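Local coordinates for MTH396 protein (Methanothermobacter thermautotrophicus, PDB 1NXH), which is of unknown function but forms a disulfide-linked homodimer and belongs to the EhaM family, named after a component of an energy-converting hydrogenase of methanogens, at residues D35-E38 with F39-L43. Sequence-based numbering, arbitrary orientation.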
ATOM      1  N   ASP A  35      -0.848 -10.496 -18.054  1.00 81.86           N
ATOM      2  CA  ASP A  35      -1.960 -11.171 -18.686  1.00 81.86           C
ATOM      3  C   ASP A  35      -2.570 -12.272 -17.852  1.00 81.86           C
ATOM      4  O   ASP A  35      -1.963 -13.320 -17.604  1.00 81.86           O
ATOM      5  CB  ASP A  35      -1.548 -11.725 -20.043  1.00122.06           C
ATOM      6  CG  ASP A  35      -2.127 -10.924 -21.181  1.00122.06           C
ATOM      7  OD1 ASP A  35      -1.766  -9.733 -21.325  1.00122.06           O
ATOM      8  OD2 ASP A  35      -2.955 -11.486 -21.924  1.00122.06           O
ATOM      9  N   VAL A  36      -3.792 -12.003 -17.419  1.00 76.67           N
ATOM     10  CA  VAL A  36      -4.567 -12.941 -16.625  1.00 76.67           C
ATOM     11  C   VAL A  36      -4.155 -14.371 -16.934  1.00 76.67           C
ATOM     12  O   VAL A  36      -3.803 -15.143 -16.044  1.00 76.67           O
ATOM     13  CB  VAL A  36      -6.079 -12.816 -16.936  1.00 48.15           C
ATOM     14  CG1 VAL A  36      -6.784 -14.125 -16.586  1.00 48.15           C
ATOM     15  CG2 VAL A  36      -6.696 -11.662 -16.152  1.00 48.15           C
ATOM     16  N   GLU A  37      -4.215 -14.709 -18.213  1.00 66.71           N
ATOM     17  CA  GLU A  37      -3.863 -16.036 -18.663  1.00 66.71           C
ATOM     18  C   GLU A  37      -2.758 -16.603 -17.803  1.00 66.71           C
ATOM     19  O   GLU A  37      -2.967 -17.576 -17.091  1.00 66.71           O
ATOM     20  CB  GLU A  37      -3.432 -16.003 -20.130  1.00134.83           C
ATOM     21  CG  GLU A  37      -2.989 -17.351 -20.687  1.00134.83           C
ATOM     22  CD  GLU A  37      -3.078 -17.422 -22.209  1.00134.83           C
ATOM     23  OE1 GLU A  37      -2.662 -16.457 -22.884  1.00134.83           O
ATOM     24  OE2 GLU A  37      -3.558 -18.450 -22.734  1.00134.83           O
ATOM     25  N   GLU A  38      -1.593 -15.975 -17.838  1.00 48.79           N
ATOM     26  CA  GLU A  38      -0.469 -16.465 -17.057  1.00 48.79           C
ATOM     27  C   GLU A  38      -0.806 -16.673 -15.589  1.00 48.79           C
ATOM     28  O   GLU A  38      -0.710 -17.778 -15.066  1.00 48.79           O
ATOM     29  CB  GLU A  38       0.693 -15.496 -17.134  1.00 89.23           C
ATOM     30  CG  GLU A  38       0.843 -14.803 -18.450  1.00 89.23           C
ATOM     31  CD  GLU A  38       2.011 -13.850 -18.428  1.00 89.23           C
ATOM     32  OE1 GLU A  38       1.982 -12.850 -19.175  1.00 89.23           O
ATOM     33  OE2 GLU A  38       2.960 -14.108 -17.655  1.00 89.23           O
ATOM     34  N   PHE A  39      -1.178 -15.587 -14.926  1.00 54.17           N
ATOM     35  CA  PHE A  39      -1.516 -15.630 -13.514  1.00 54.17           C
ATOM     36  C   PHE A  39      -2.233 -16.914 -13.184  1.00 54.17           C
ATOM     37  O   PHE A  39      -1.863 -17.640 -12.258  1.00 54.17           O
ATOM     38  CB  PHE A  39      -2.415 -14.455 -13.165  1.00 43.10           C
ATOM     39  CG  PHE A  39      -2.635 -14.278 -11.692  1.00 43.10           C
ATOM     40  CD1 PHE A  39      -1.580 -14.468 -10.790  1.00 43.10           C
ATOM     41  CD2 PHE A  39      -3.871 -13.848 -11.204  1.00 43.10           C
ATOM     42  CE1 PHE A  39      -1.750 -14.228  -9.429  1.00 43.10           C
ATOM     43  CE2 PHE A  39      -4.058 -13.600  -9.832  1.00 43.10           C
ATOM     44  CZ  PHE A  39      -2.995 -13.792  -8.948  1.00 43.10           C
ATOM     45  N   GLN A  40      -3.270 -17.185 -13.962  1.00 31.39           N
ATOM     46  CA  GLN A  40      -4.064 -18.383 -13.781  1.00 31.39           C
ATOM     47  C   GLN A  40      -3.184 -19.635 -13.699  1.00 31.39           C
ATOM     48  O   GLN A  40      -3.378 -20.497 -12.842  1.00 31.39           O
ATOM     49  CB  GLN A  40      -5.044 -18.506 -14.930  1.00106.96           C
ATOM     50  CG  GLN A  40      -6.139 -19.483 -14.648  1.00106.96           C
ATOM     51  CD  GLN A  40      -7.305 -19.293 -15.575  1.00106.96           C
ATOM     52  OE1 GLN A  40      -7.819 -18.180 -15.708  1.00106.96           O
ATOM     53  NE2 GLN A  40      -7.739 -20.376 -16.223  1.00106.96           N
ATOM     54  N   ASP A  41      -2.216 -19.724 -14.599  1.00 26.96           N
ATOM     55  CA  ASP A  41      -1.290 -20.848 -14.627  1.00 26.96           C
ATOM     56  C   ASP A  41      -0.406 -20.839 -13.400  1.00 26.96           C
ATOM     57  O   ASP A  41      -0.004 -21.897 -12.914  1.00 26.96           O
ATOM     58  CB  ASP A  41      -0.405 -20.756 -15.852  1.00 78.07           C
ATOM     59  CG  ASP A  41      -1.193 -20.524 -17.094  1.00 78.07           C
ATOM     60  OD1 ASP A  41      -1.971 -21.427 -17.455  1.00 78.07           O
ATOM     61  OD2 ASP A  41      -1.048 -19.439 -17.695  1.00 78.07           O
ATOM     62  N   ILE A  42      -0.078 -19.638 -12.928  1.00 39.98           N
ATOM     63  CA  ILE A  42       0.760 -19.486 -11.749  1.00 39.98           C
ATOM     64  C   ILE A  42      -0.002 -20.066 -10.580  1.00 39.98           C
ATOM     65  O   ILE A  42       0.532 -20.862  -9.806  1.00 39.98           O
ATOM     66  CB  ILE A  42       1.064 -18.011 -11.466  1.00 55.78           C
ATOM     67  CG1 ILE A  42       2.097 -17.503 -12.465  1.00 55.78           C
ATOM     68  CG2 ILE A  42       1.602 -17.845 -10.060  1.00 55.78           C
ATOM     69  CD1 ILE A  42       2.346 -16.026 -12.378  1.00 55.78           C
ATOM     70  N   LEU A  43      -1.257 -19.655 -10.452  1.00 44.02           N
ATOM     71  CA  LEU A  43      -2.096 -20.171  -9.387  1.00 44.02           C
ATOM     72  C   LEU A  43      -2.123 -21.679  -9.547  1.00 44.02           C
ATOM     73  O   LEU A  43      -1.877 -22.423  -8.602  1.00 44.02           O
ATOM     74  CB  LEU A  43      -3.508 -19.629  -9.521  1.00 23.37           C
ATOM     75  CG  LEU A  43      -3.625 -18.115  -9.457  1.00 23.37           C
ATOM     76  CD1 LEU A  43      -5.081 -17.744  -9.581  1.00 23.37           C
ATOM     77  CD2 LEU A  43      -3.075 -17.593  -8.146  1.00 23.37           C
TER
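The carboxylate planes of E37 and D41, one turn apart, are inclined by 32°, and the nearest approach of the two side chains is E37 CG to D41 OD2 at 4.1 Å. The acidic ends stay farther apart, with E37 OE2 5.7 Å from D41 OD2, and any mutual repulsion is probably eased by the salt bridge from D41 OD1 to R12. The F39 ring carries L43 on one face: L43 CG stands 4.2 Å above the plane, over the ring centre. At the other end of the F39 side chain, CB lies 3.3 Å from V36 O. With CG anti to the backbone N (chi1 -170°), the ring is carried off the first turn, to meet V25 of helix 18-25 together with L28 and E33.

Backbone bonds fix the spacing of these groups. Q40 N donates to V36 O at 3.0 Å, and I42 N reaches E38 O at 2.9 Å; the intervening bond from D41 N to E37 O is weak at 3.4 Å. Q40 packs its side chain within its own chain, against E16 and, on helix 18-25, Q21 and V25, whereas I42 packs on L124 of the second subunit and L43 on M84 of that subunit. Successive i to i+4 bonds mark the opening turns of an alpha-helix, 36-46, and the contrast between exposed E37 and buried F39 and L43 makes it amphipathic here; it joins the N-terminal helices 5-15 and 18-25 to the dimer interface of this all-helical protein.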